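Local coordinates for bacterial Pleckstrin homology domain-containing protein (Shewanella loihica PV-4, PDB 3DCX) that is of unknown function but folds as a bacterial pleckstrin-homology domain and assembles with further copies of itself, at residues 39-47 / 58-67; 77-85 / 95-103. All coordinates share one frame; numbering follows the deposited sequence.

Contact 1. Residues 39-47 / 58-67; sequences FTNKRLILI and SYHSVPYKAI
Tyr59 packs beside Ile47 within the antiparallel beta hairpin of strands 43-50 and 56-63 of the pleckstrin-homology fold. CG1 of Ile47 lies over one face of the Tyr59 ring, 4.1 Å from its centroid, a CH-pi contact. His60 and Leu46 form a hydrogen-bonded pair; His60 N to Leu46 O is nearly straight at 178°. The His60 ring leads away from Leu46, and its NE2 bonds to His69 of the second subunit, whose strand extends the sheet. Ser61 OG accepts from Arg43 NH1 at 2.8 Å, close to the guanidinium plane. Arg43 CG sits between its backbone N and carbonyl carbon (chi1 56°), and the chain then runs extended to NE, bringing NH1 there. NH2 of Arg43 forms a salt bridge with Glu24 and also bonds to Ile19 O. Val62 pairs with Leu44 on the face shared with Leu46 and His60. Val62 N to Leu44 O is 2.7 Å. After Pro63 the ring of Tyr64, in a 3-10 turn, reaches back across the start of strand 43-50. CD2 of Leu44 meets Tyr64 CE1 at 3.6 Å, crossing at about a right angle. Tyr64 OH donates to Thr40 O at 2.7 Å, in the carbonyl plane.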
ATOM      1  N   PHE A  39      10.354  -1.125 -21.312  1.00 25.28           N
ATOM      2  CA  PHE A  39       9.157  -1.836 -20.854  1.00 26.22           C
ATOM      3  C   PHE A  39       9.441  -3.307 -20.860  1.00 25.97           C
ATOM      4  O   PHE A  39       9.689  -3.887 -21.917  1.00 24.46           O
ATOM      5  CB  PHE A  39       7.958  -1.597 -21.767  1.00 25.83           C
ATOM      6  CG  PHE A  39       7.521  -0.185 -21.836  1.00 26.44           C
ATOM      7  CD1 PHE A  39       8.230   0.742 -22.611  1.00 33.54           C
ATOM      8  CD2 PHE A  39       6.383   0.231 -21.159  1.00 31.14           C
ATOM      9  CE1 PHE A  39       7.817   2.070 -22.680  1.00 31.61           C
ATOM     10  CE2 PHE A  39       5.956   1.558 -21.219  1.00 30.46           C
ATOM     11  CZ  PHE A  39       6.664   2.472 -21.976  1.00 32.65           C
ATOM     12  N   THR A  40       9.406  -3.923 -19.687  1.00 26.48           N
ATOM     13  CA  THR A  40       9.435  -5.370 -19.613  1.00 25.78           C
ATOM     14  C   THR A  40       8.006  -5.889 -19.372  1.00 26.06           C
ATOM     15  O   THR A  40       7.044  -5.120 -19.367  1.00 25.84           O
ATOM     16  CB  THR A  40      10.418  -5.852 -18.563  1.00 24.21           C
ATOM     17  OG1 THR A  40       9.761  -5.978 -17.280  1.00 24.94           O
ATOM     18  CG2 THR A  40      11.640  -4.922 -18.513  1.00 22.98           C
ATOM     19  N   ASN A  41       7.845  -7.193 -19.219  1.00 27.66           N
ATOM     20  CA  ASN A  41       6.537  -7.704 -18.800  1.00 28.00           C
ATOM     21  C   ASN A  41       6.242  -7.563 -17.282  1.00 28.75           C
ATOM     22  O   ASN A  41       5.162  -7.921 -16.837  1.00 27.02           O
ATOM     23  CB  ASN A  41       6.308  -9.142 -19.278  1.00 27.80           C
ATOM     24  CG  ASN A  41       7.279 -10.117 -18.717  1.00 30.65           C
ATOM     25  OD1 ASN A  41       8.347  -9.765 -18.211  1.00 27.46           O
ATOM     26  ND2 ASN A  41       6.923 -11.379 -18.812  1.00 32.05           N
ATOM     27  N   LYS A  42       7.197  -7.046 -16.513  1.00 29.97           N
ATOM     28  CA  LYS A  42       7.101  -6.920 -15.048  1.00 29.05           C
ATOM     29  C   LYS A  42       7.287  -5.494 -14.517  1.00 27.69           C
ATOM     30  O   LYS A  42       6.857  -5.173 -13.410  1.00 25.55           O
ATOM     31  CB  LYS A  42       8.182  -7.764 -14.408  1.00 29.91           C
ATOM     32  CG  LYS A  42       8.216  -9.206 -14.821  1.00 32.58           C
ATOM     33  CD  LYS A  42       7.178 -10.011 -14.131  1.00 40.52           C
ATOM     34  CE  LYS A  42       7.434 -11.491 -14.337  1.00 46.49           C
ATOM     35  NZ  LYS A  42       6.150 -12.195 -14.428  1.00 47.89           N
ATOM     36  N   ARG A  43       7.980  -4.660 -15.272  1.00 25.39           N
ATOM     37  CA  ARG A  43       8.343  -3.328 -14.784  1.00 25.08           C
ATOM     38  C   ARG A  43       8.760  -2.415 -15.908  1.00 24.78           C
ATOM     39  O   ARG A  43       9.067  -2.854 -17.005  1.00 24.93           O
ATOM     40  CB  ARG A  43       9.527  -3.430 -13.792  1.00 24.93           C
ATOM     41  CG  ARG A  43      10.742  -4.126 -14.399  1.00 23.01           C
ATOM     42  CD  ARG A  43      12.042  -4.030 -13.580  1.00 25.97           C
ATOM     43  NE  ARG A  43      12.886  -5.188 -13.922  1.00 25.66           N
ATOM     44  CZ  ARG A  43      14.050  -5.492 -13.360  1.00 26.42           C
ATOM     45  NH1 ARG A  43      14.606  -4.710 -12.433  1.00 27.11           N
ATOM     46  NH2 ARG A  43      14.682  -6.599 -13.736  1.00 26.62           N
ATOM     47  N   LEU A  44       8.837  -1.129 -15.600  1.00 26.95           N
ATOM     48  CA  LEU A  44       9.630  -0.218 -16.392  1.00 27.04           C
ATOM     49  C   LEU A  44      11.011  -0.166 -15.758  1.00 29.78           C
ATOM     50  O   LEU A  44      11.134  -0.193 -14.523  1.00 30.41           O
ATOM     51  CB  LEU A  44       9.036   1.172 -16.396  1.00 27.54           C
ATOM     52  CG  LEU A  44       7.528   1.288 -16.610  1.00 29.34           C
ATOM     53  CD1 LEU A  44       7.125   2.740 -16.360  1.00 30.99           C
ATOM     54  CD2 LEU A  44       7.106   0.824 -17.990  1.00 26.66           C
ATOM     55  N   ILE A  45      12.037  -0.110 -16.604  1.00 27.68           N
ATOM     56  CA  ILE A  45      13.393   0.213 -16.200  1.00 27.58           C
ATOM     57  C   ILE A  45      13.745   1.572 -16.817  1.00 30.30           C
ATOM     58  O   ILE A  45      13.695   1.765 -18.049  1.00 28.72           O
ATOM     59  CB  ILE A  45      14.405  -0.881 -16.586  1.00 27.65           C
ATOM     60  CG1 ILE A  45      13.936  -2.242 -16.077  1.00 27.80           C
ATOM     61  CG2 ILE A  45      15.826  -0.571 -15.972  1.00 28.50           C
ATOM     62  CD1 ILE A  45      14.747  -3.444 -16.639  1.00 30.99           C
ATOM     63  N   LEU A  46      14.049   2.540 -15.960  1.00 29.54           N
ATOM     64  CA  LEU A  46      14.421   3.851 -16.425  1.00 31.22           C
ATOM     65  C   LEU A  46      15.918   3.986 -16.197  1.00 29.24           C
ATOM     66  O   LEU A  46      16.389   3.963 -15.061  1.00 27.89           O
ATOM     67  CB  LEU A  46      13.635   4.954 -15.706  1.00 33.84           C
ATOM     68  CG  LEU A  46      12.127   4.785 -15.471  1.00 38.88           C
ATOM     69  CD1 LEU A  46      11.532   6.139 -15.166  1.00 47.75           C
ATOM     70  CD2 LEU A  46      11.419   4.145 -16.643  1.00 44.16           C
ATOM     71  N   ILE A  47      16.656   4.067 -17.296  1.00 29.19           N
ATOM     72  CA  ILE A  47      18.117   4.177 -17.276  1.00 28.78           C
ATOM     73  C   ILE A  47      18.545   5.608 -17.580  1.00 29.78           C
ATOM     74  O   ILE A  47      18.436   6.063 -18.725  1.00 29.99           O
ATOM     75  CB  ILE A  47      18.750   3.229 -18.301  1.00 29.40           C
ATOM     76  CG1 ILE A  47      18.298   1.783 -18.032  1.00 27.48           C
ATOM     77  CG2 ILE A  47      20.291   3.377 -18.271  1.00 29.29           C
ATOM     78  CD1 ILE A  47      18.818   0.745 -19.015  1.00 28.12           C
ATOM     79  N   SER A  58      21.892   5.501 -13.244  1.00 29.51           N
ATOM     80  CA  SER A  58      20.899   4.865 -12.412  1.00 26.52           C
ATOM     81  C   SER A  58      19.967   3.958 -13.197  1.00 26.64           C
ATOM     82  O   SER A  58      19.586   4.241 -14.322  1.00 28.62           O
ATOM     83  CB  SER A  58      20.094   5.879 -11.612  1.00 27.05           C
ATOM     84  OG  SER A  58      19.580   6.866 -12.452  1.00 33.03           O
ATOM     85  N   TYR A  59      19.611   2.849 -12.582  1.00 25.59           N
ATOM     86  CA  TYR A  59      18.567   1.975 -13.099  1.00 27.15           C
ATOM     87  C   TYR A  59      17.433   2.003 -12.077  1.00 25.16           C
ATOM     88  O   TYR A  59      17.573   1.465 -10.976  1.00 25.87           O
ATOM     89  CB  TYR A  59      19.075   0.533 -13.251  1.00 28.11           C
ATOM     90  CG  TYR A  59      20.032   0.229 -14.394  1.00 28.34           C
ATOM     91  CD1 TYR A  59      20.884   1.182 -14.945  1.00 37.37           C
ATOM     92  CD2 TYR A  59      20.094  -1.050 -14.905  1.00 31.42           C
ATOM     93  CE1 TYR A  59      21.758   0.847 -15.990  1.00 34.85           C
ATOM     94  CE2 TYR A  59      20.934  -1.389 -15.924  1.00 33.25           C
ATOM     95  CZ  TYR A  59      21.779  -0.462 -16.457  1.00 35.59           C
ATOM     96  OH  TYR A  59      22.608  -0.883 -17.482  1.00 35.83           O
ATOM     97  N   HIS A  60      16.345   2.669 -12.443  1.00 24.79           N
ATOM     98  CA  HIS A  60      15.166   2.765 -11.614  1.00 26.12           C
ATOM     99  C   HIS A  60      14.128   1.778 -12.147  1.00 25.09           C
ATOM    100  O   HIS A  60      13.627   1.924 -13.271  1.00 25.46           O
ATOM    101  CB  HIS A  60      14.650   4.202 -11.637  1.00 27.50           C
ATOM    102  CG  HIS A  60      13.536   4.459 -10.677  1.00 28.86           C
ATOM    103  ND1 HIS A  60      12.742   5.578 -10.753  1.00 41.80           N
ATOM    104  CD2 HIS A  60      13.032   3.707  -9.673  1.00 33.68           C
ATOM    105  CE1 HIS A  60      11.821   5.524  -9.804  1.00 47.44           C
ATOM    106  NE2 HIS A  60      11.974   4.396  -9.136  1.00 32.45           N
ATOM    107  N   SER A  61      13.812   0.770 -11.341  1.00 23.64           N
ATOM    108  CA  SER A  61      12.739  -0.193 -11.663  1.00 24.79           C
ATOM    109  C   SER A  61      11.397   0.237 -11.090  1.00 25.82           C
ATOM    110  O   SER A  61      11.258   0.459  -9.864  1.00 23.38           O
ATOM    111  CB  SER A  61      13.083  -1.584 -11.144  1.00 24.81           C
ATOM    112  OG  SER A  61      14.281  -2.065 -11.734  1.00 24.83           O
ATOM    113  N   VAL A  62      10.409   0.359 -11.978  1.00 25.47           N
ATOM    114  CA  VAL A  62       9.044   0.639 -11.579  1.00 26.01           C
ATOM    115  C   VAL A  62       8.158  -0.536 -11.962  1.00 24.83           C
ATOM    116  O   VAL A  62       7.754  -0.635 -13.128  1.00 24.53           O
ATOM    117  CB  VAL A  62       8.501   1.927 -12.183  1.00 25.83           C
ATOM    118  CG1 VAL A  62       7.167   2.277 -11.476  1.00 24.55           C
ATOM    119  CG2 VAL A  62       9.517   3.039 -12.020  1.00 23.41           C
ATOM    120  N   PRO A  63       7.887  -1.441 -11.004  1.00 23.95           N
ATOM    121  CA  PRO A  63       6.958  -2.521 -11.304  1.00 25.46           C
ATOM    122  C   PRO A  63       5.612  -1.924 -11.662  1.00 25.75           C
ATOM    123  O   PRO A  63       5.230  -0.870 -11.139  1.00 23.32           O
ATOM    124  CB  PRO A  63       6.898  -3.330 -10.000  1.00 26.99           C
ATOM    125  CG  PRO A  63       8.143  -2.947  -9.254  1.00 26.95           C
ATOM    126  CD  PRO A  63       8.398  -1.530  -9.626  1.00 25.90           C
ATOM    127  N   TYR A  64       4.897  -2.580 -12.557  1.00 25.67           N
ATOM    128  CA  TYR A  64       3.626  -2.051 -13.011  1.00 25.24           C
ATOM    129  C   TYR A  64       2.656  -1.941 -11.856  1.00 26.11           C
ATOM    130  O   TYR A  64       1.844  -1.032 -11.816  1.00 23.81           O
ATOM    131  CB  TYR A  64       3.056  -2.908 -14.128  1.00 24.58           C
ATOM    132  CG  TYR A  64       3.843  -2.803 -15.403  1.00 24.13           C
ATOM    133  CD1 TYR A  64       3.774  -1.671 -16.210  1.00 27.42           C
ATOM    134  CD2 TYR A  64       4.650  -3.844 -15.813  1.00 24.56           C
ATOM    135  CE1 TYR A  64       4.499  -1.590 -17.412  1.00 28.42           C
ATOM    136  CE2 TYR A  64       5.394  -3.764 -16.999  1.00 27.00           C
ATOM    137  CZ  TYR A  64       5.318  -2.643 -17.793  1.00 28.87           C
ATOM    138  OH  TYR A  64       6.056  -2.605 -18.972  1.00 26.97           O
ATOM    139  N   LYS A  65       2.778  -2.836 -10.879  1.00 27.90           N
ATOM    140  CA  LYS A  65       1.864  -2.835  -9.721  1.00 30.48           C
ATOM    141  C   LYS A  65       2.031  -1.601  -8.822  1.00 29.83           C
ATOM    142  O   LYS A  65       1.162  -1.307  -8.013  1.00 28.15           O
ATOM    143  CB  LYS A  65       1.972  -4.146  -8.936  1.00 33.73           C
ATOM    144  CG  LYS A  65       3.361  -4.473  -8.437  1.00 38.80           C
ATOM    145  CD  LYS A  65       3.669  -5.981  -8.420  1.00 46.86           C
ATOM    146  CE  LYS A  65       5.152  -6.250  -8.032  1.00 46.76           C
ATOM    147  NZ  LYS A  65       5.564  -5.568  -6.769  1.00 49.99           N
ATOM    148  N   ALA A  66       3.119  -0.855  -9.007  1.00 26.03           N
ATOM    149  CA  ALA A  66       3.365   0.401  -8.266  1.00 26.95           C
ATOM    150  C   ALA A  66       2.729   1.611  -8.947  1.00 26.78           C
ATOM    151  O   ALA A  66       2.682   2.709  -8.377  1.00 27.35           O
ATOM    152  CB  ALA A  66       4.862   0.635  -8.137  1.00 25.26           C
ATOM    153  N   ILE A  67       2.297   1.439 -10.193  1.00 25.79           N
ATOM    154  CA  ILE A  67       1.675   2.520 -10.952  1.00 26.02           C
ATOM    155  C   ILE A  67       0.212   2.533 -10.548  1.00 24.56           C
ATOM    156  O   ILE A  67      -0.579   1.690 -10.982  1.00 27.24           O
ATOM    157  CB  ILE A  67       1.810   2.337 -12.482  1.00 26.74           C
ATOM    158  CG1 ILE A  67       3.267   2.213 -12.910  1.00 30.37           C
ATOM    159  CG2 ILE A  67       1.212   3.497 -13.191  1.00 27.04           C
ATOM    160  CD1 ILE A  67       3.440   1.783 -14.350  1.00 29.27           C
TER
HETATM  161  O   HOH W   1      16.896   6.185 -13.608  1.00 26.38           O

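Contact 2. Residues 77-85 / 95-103; sequences TFDMDAELK and LVKELKKGT
Lys101 lays its aliphatic end over one face of the Phe78 ring, the two side chains crossing at about a right angle. CE is the atom nearest the ring, 3.8 Å from Phe78 CE1 and displaced from the ring centre. NZ stands 5.0 Å from the ring centroid and only 10° off the normal, a cation-pi contact. The chain is extended as far as CE and then bends (chi4 62°), which turns NZ to two acceptors. It donates to Phe78 O at 2.9 Å, and it forms a salt bridge to Asp81 OD1 at 2.8 Å, met on the syn side. One ammonium group thus ties the type II turn 100-103 to the type I turn 77-80 and to Asp81. The other oxygen of Asp81, OD2, lies 3.0 Å from Glu98 OE1, carboxylate planes 45° apart. These like charges are probably eased by the amino terminus of Gly1, which bonds to Glu98 OE1, and by Lys100 NZ, which makes a salt bridge to the same oxygen through a weak hydrogen bond and also bonds to Gly1 O. A water bridges Asp81 OD2 and Lys101 N. CG1 of Val96 rests 3.4 Å from Glu83 CD. Leu84 and Lys97 are a hydrogen-bonded antiparallel pair. CD2 of Leu99 packs on CB of Leu84. This is the hairpin of strands 82-88 and 95-99 in the second sheet of the pleckstrin-homology fold. Its two leucines touch Val72 and the C-terminal helix 105-116. Within this chain strand 95-99 is an edge strand, with strand 82-88 between it and strand 67-73.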
ATOM      1  N   THR A  77      -0.645  20.869 -30.699  1.00 39.95           N
ATOM      2  CA  THR A  77      -0.144  21.206 -32.041  1.00 38.44           C
ATOM      3  C   THR A  77       0.823  20.127 -32.532  1.00 36.77           C
ATOM      4  O   THR A  77       1.260  19.283 -31.748  1.00 32.11           O
ATOM      5  CB  THR A  77       0.593  22.585 -32.048  1.00 38.28           C
ATOM      6  OG1 THR A  77       1.747  22.538 -31.199  1.00 41.12           O
ATOM      7  CG2 THR A  77      -0.330  23.704 -31.570  1.00 39.37           C
ATOM      8  N   PHE A  78       1.164  20.155 -33.822  1.00 35.16           N
ATOM      9  CA  PHE A  78       2.168  19.224 -34.361  1.00 34.59           C
ATOM     10  C   PHE A  78       3.542  19.428 -33.723  1.00 33.54           C
ATOM     11  O   PHE A  78       4.314  18.488 -33.586  1.00 34.69           O
ATOM     12  CB  PHE A  78       2.282  19.351 -35.884  1.00 34.35           C
ATOM     13  CG  PHE A  78       3.386  18.518 -36.474  1.00 36.56           C
ATOM     14  CD1 PHE A  78       3.252  17.139 -36.582  1.00 34.23           C
ATOM     15  CD2 PHE A  78       4.564  19.104 -36.912  1.00 41.90           C
ATOM     16  CE1 PHE A  78       4.264  16.362 -37.120  1.00 37.88           C
ATOM     17  CE2 PHE A  78       5.581  18.320 -37.453  1.00 43.44           C
ATOM     18  CZ  PHE A  78       5.432  16.950 -37.549  1.00 38.10           C
ATOM     19  N   ASP A  79       3.827  20.661 -33.318  1.00 34.57           N
ATOM     20  CA  ASP A  79       5.102  21.028 -32.711  1.00 35.43           C
ATOM     21  C   ASP A  79       5.265  20.460 -31.296  1.00 34.34           C
ATOM     22  O   ASP A  79       6.379  20.312 -30.818  1.00 32.83           O
ATOM     23  CB  ASP A  79       5.241  22.565 -32.713  1.00 37.07           C
ATOM     24  CG  ASP A  79       5.049  23.171 -34.118  1.00 44.24           C
ATOM     25  OD1 ASP A  79       5.872  22.885 -35.026  1.00 50.09           O
ATOM     26  OD2 ASP A  79       4.070  23.937 -34.318  1.00 51.21           O
HETATM   27  N   MSE A  80       4.159  20.117 -30.640  1.00 36.41           N
HETATM   28  CA  MSE A  80       4.192  19.563 -29.281  1.00 36.73           C
HETATM   29  C   MSE A  80       3.952  18.051 -29.271  1.00 37.03           C
HETATM   30  O   MSE A  80       3.343  17.501 -30.187  1.00 37.95           O
HETATM   31  CB  MSE A  80       3.120  20.237 -28.421  1.00 37.02           C
HETATM   32  CG  MSE A  80       3.334  21.734 -28.212  1.00 41.34           C
HETATM   33 SE   MSE A  80       4.789  22.078 -26.959  0.75 49.61          SE
HETATM   34  CE  MSE A  80       3.911  21.345 -25.308  1.00 51.12           C
ATOM     35  N   ASP A  81       4.401  17.401 -28.200  1.00 35.71           N
ATOM     36  CA  ASP A  81       4.210  15.957 -28.008  1.00 35.48           C
ATOM     37  C   ASP A  81       3.154  15.669 -26.951  1.00 33.04           C
ATOM     38  O   ASP A  81       2.913  16.492 -26.061  1.00 30.35           O
ATOM     39  CB  ASP A  81       5.533  15.326 -27.586  1.00 35.92           C
ATOM     40  CG  ASP A  81       6.598  15.460 -28.650  1.00 40.49           C
ATOM     41  OD1 ASP A  81       6.228  15.336 -29.851  1.00 39.27           O
ATOM     42  OD2 ASP A  81       7.788  15.691 -28.295  1.00 40.62           O
ATOM     43  N   ALA A  82       2.526  14.500 -27.055  1.00 31.56           N
ATOM     44  CA  ALA A  82       1.608  14.024 -26.006  1.00 31.28           C
ATOM     45  C   ALA A  82       2.424  13.761 -24.757  1.00 30.47           C
ATOM     46  O   ALA A  82       3.629  13.519 -24.840  1.00 30.63           O
ATOM     47  CB  ALA A  82       0.855  12.743 -26.436  1.00 30.70           C
ATOM     48  N   GLU A  83       1.763  13.825 -23.604  1.00 31.14           N
ATOM     49  CA  GLU A  83       2.431  13.689 -22.311  1.00 31.27           C
ATOM     50  C   GLU A  83       1.883  12.496 -21.554  1.00 28.02           C
ATOM     51  O   GLU A  83       0.669  12.314 -21.497  1.00 29.40           O
ATOM     52  CB  GLU A  83       2.187  14.947 -21.498  1.00 31.85           C
ATOM     53  CG  GLU A  83       3.278  15.279 -20.533  1.00 40.07           C
ATOM     54  CD  GLU A  83       3.011  16.592 -19.837  1.00 43.03           C
ATOM     55  OE1 GLU A  83       2.121  16.625 -18.955  1.00 52.07           O
ATOM     56  OE2 GLU A  83       3.692  17.575 -20.176  1.00 52.41           O
ATOM     57  N   LEU A  84       2.776  11.686 -20.994  1.00 26.54           N
ATOM     58  CA  LEU A  84       2.396  10.575 -20.116  1.00 27.74           C
ATOM     59  C   LEU A  84       2.754  10.955 -18.678  1.00 27.20           C
ATOM     60  O   LEU A  84       3.886  11.348 -18.406  1.00 25.93           O
ATOM     61  CB  LEU A  84       3.124   9.284 -20.515  1.00 28.11           C
ATOM     62  CG  LEU A  84       2.996   7.994 -19.679  1.00 26.78           C
ATOM     63  CD1 LEU A  84       1.600   7.396 -19.834  1.00 22.45           C
ATOM     64  CD2 LEU A  84       4.053   6.971 -20.084  1.00 30.23           C
ATOM     65  N   LYS A  85       1.767  10.881 -17.785  1.00 26.73           N
ATOM     66  CA  LYS A  85       1.968  11.039 -16.358  1.00 27.30           C
ATOM     67  C   LYS A  85       1.759   9.666 -15.697  1.00 25.61           C
ATOM     68  O   LYS A  85       0.745   8.983 -15.945  1.00 24.28           O
ATOM     69  CB  LYS A  85       0.974  12.034 -15.778  1.00 28.67           C
ATOM     70  CG  LYS A  85       0.981  13.416 -16.439  1.00 34.36           C
ATOM     71  CD  LYS A  85       0.103  14.382 -15.637  1.00 36.89           C
ATOM     72  CE  LYS A  85       0.460  15.828 -15.937  1.00 49.31           C
ATOM     73  NZ  LYS A  85      -0.619  16.741 -15.476  1.00 55.51           N
ATOM     74  N   LEU A  95       5.718  10.951 -12.348  1.00 26.41           N
ATOM     75  CA  LEU A  95       6.784  10.934 -13.331  1.00 28.61           C
ATOM     76  C   LEU A  95       6.142  11.359 -14.654  1.00 29.31           C
ATOM     77  O   LEU A  95       5.182  10.742 -15.098  1.00 29.52           O
ATOM     78  CB  LEU A  95       7.385   9.529 -13.387  1.00 29.45           C
ATOM     79  CG  LEU A  95       8.429   9.168 -14.439  1.00 37.35           C
ATOM     80  CD1 LEU A  95       9.637  10.064 -14.359  1.00 42.33           C
ATOM     81  CD2 LEU A  95       8.834   7.708 -14.237  1.00 34.66           C
ATOM     82  N   VAL A  96       6.620  12.459 -15.238  1.00 30.55           N
ATOM     83  CA  VAL A  96       6.047  13.010 -16.455  1.00 29.93           C
ATOM     84  C   VAL A  96       7.027  12.800 -17.636  1.00 33.10           C
ATOM     85  O   VAL A  96       8.208  13.155 -17.571  1.00 33.96           O
ATOM     86  CB  VAL A  96       5.690  14.485 -16.272  1.00 29.39           C
ATOM     87  CG1 VAL A  96       5.009  15.037 -17.519  1.00 30.18           C
ATOM     88  CG2 VAL A  96       4.794  14.656 -15.077  1.00 29.40           C
ATOM     89  N   LYS A  97       6.542  12.160 -18.690  1.00 33.36           N
ATOM     90  CA  LYS A  97       7.397  11.825 -19.830  1.00 34.68           C
ATOM     91  C   LYS A  97       6.744  12.270 -21.137  1.00 33.67           C
ATOM     92  O   LYS A  97       5.540  12.082 -21.339  1.00 30.77           O
ATOM     93  CB  LYS A  97       7.725  10.331 -19.823  1.00 36.15           C
ATOM     94  CG  LYS A  97       8.640   9.890 -18.665  1.00 42.19           C
ATOM     95  CD  LYS A  97      10.101  10.360 -18.813  1.00 49.61           C
ATOM     96  CE  LYS A  97      11.027   9.203 -19.213  1.00 53.15           C
ATOM     97  NZ  LYS A  97      12.496   9.523 -19.314  1.00 54.45           N
ATOM     98  N   GLU A  98       7.531  12.931 -21.990  1.00 34.65           N
ATOM     99  CA  GLU A  98       7.058  13.308 -23.322  1.00 38.12           C
ATOM    100  C   GLU A  98       7.039  12.085 -24.187  1.00 35.29           C
ATOM    101  O   GLU A  98       8.028  11.345 -24.239  1.00 36.59           O
ATOM    102  CB  GLU A  98       7.971  14.343 -23.989  1.00 40.49           C
ATOM    103  CG  GLU A  98       7.517  15.775 -23.834  1.00 47.84           C
ATOM    104  CD  GLU A  98       8.518  16.748 -24.451  1.00 47.35           C
ATOM    105  OE1 GLU A  98       8.912  16.547 -25.636  1.00 58.53           O
ATOM    106  OE2 GLU A  98       8.920  17.696 -23.732  1.00 60.66           O
ATOM    107  N   LEU A  99       5.906  11.862 -24.848  1.00 33.29           N
ATOM    108  CA  LEU A  99       5.786  10.785 -25.798  1.00 34.41           C
ATOM    109  C   LEU A  99       6.310  11.312 -27.129  1.00 35.26           C
ATOM    110  O   LEU A  99       5.539  11.704 -28.002  1.00 35.75           O
ATOM    111  CB  LEU A  99       4.334  10.293 -25.881  1.00 32.96           C
ATOM    112  CG  LEU A  99       3.795   9.657 -24.583  1.00 32.66           C
ATOM    113  CD1 LEU A  99       2.343   9.206 -24.686  1.00 29.48           C
ATOM    114  CD2 LEU A  99       4.692   8.502 -24.089  1.00 31.35           C
ATOM    115  N   LYS A 100       7.638  11.315 -27.248  1.00 37.24           N
ATOM    116  CA  LYS A 100       8.328  11.977 -28.364  1.00 39.70           C
ATOM    117  C   LYS A 100       8.011  11.340 -29.703  1.00 38.58           C
ATOM    118  O   LYS A 100       7.654  10.158 -29.775  1.00 36.43           O
ATOM    119  CB  LYS A 100       9.836  11.983 -28.141  1.00 39.82           C
ATOM    120  CG  LYS A 100      10.214  12.711 -26.886  1.00 43.15           C
ATOM    121  CD  LYS A 100      11.673  12.591 -26.552  1.00 45.67           C
ATOM    122  CE  LYS A 100      11.977  13.442 -25.336  1.00 50.08           C
ATOM    123  NZ  LYS A 100      11.547  14.859 -25.567  1.00 46.24           N
ATOM    124  N   LYS A 101       8.113  12.149 -30.757  1.00 39.31           N
ATOM    125  CA  LYS A 101       7.979  11.652 -32.126  1.00 38.89           C
ATOM    126  C   LYS A 101       8.972  10.500 -32.343  1.00 37.81           C
ATOM    127  O   LYS A 101      10.149  10.570 -31.952  1.00 34.12           O
ATOM    128  CB  LYS A 101       8.169  12.775 -33.146  1.00 39.54           C
ATOM    129  CG  LYS A 101       6.976  13.728 -33.173  1.00 42.00           C
ATOM    130  CD  LYS A 101       7.251  14.966 -33.993  1.00 47.09           C
ATOM    131  CE  LYS A 101       6.115  15.971 -33.862  1.00 46.97           C
ATOM    132  NZ  LYS A 101       5.944  16.437 -32.449  1.00 39.92           N
ATOM    133  N   GLY A 102       8.457   9.425 -32.925  1.00 36.51           N
ATOM    134  CA  GLY A 102       9.168   8.166 -32.968  1.00 37.24           C
ATOM    135  C   GLY A 102       8.649   7.111 -31.993  1.00 38.00           C
ATOM    136  O   GLY A 102       8.986   5.928 -32.131  1.00 40.47           O
ATOM    137  N   THR A 103       7.865   7.502 -30.986  1.00 36.87           N
ATOM    138  CA  THR A 103       7.320   6.505 -30.050  1.00 34.22           C
ATOM    139  C   THR A 103       5.991   5.962 -30.597  1.00 33.19           C
ATOM    140  O   THR A 103       5.290   6.638 -31.352  1.00 32.71           O
ATOM    141  CB  THR A 103       7.148   7.041 -28.585  1.00 33.34           C
ATOM    142  OG1 THR A 103       6.231   8.129 -28.554  1.00 37.61           O
ATOM    143  CG2 THR A 103       8.499   7.477 -27.948  1.00 35.87           C
TER
HETATM  144  O   HOH W   2       9.124  14.657 -30.286  1.00 43.26           O
HETATM  145  O   HOH W   3       3.166  12.764 -29.191  1.00 45.33           O

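How the contacts relate
Both contacts are antiparallel hairpins, but each belongs to a different sheet of the domain. Contact 1 is largely buried, and contact 2 lies at the surface. Their centres are about 19 Å apart, on opposite sides of the chain's centre. Helix 105-116 touches side chains of both. The two also meet directly, where Leu46 CD1 of contact 1 approaches Leu95 CD2 of contact 2 at 3.3 Å. Contact 1 relies on backbone pairing, apolar side chains and a buried tyrosine, and its outer strand pairs with a second subunit. Contact 2 has no other chain of the assembly against it; it adds charged groups and bridging waters to a smaller set of apolar contacts.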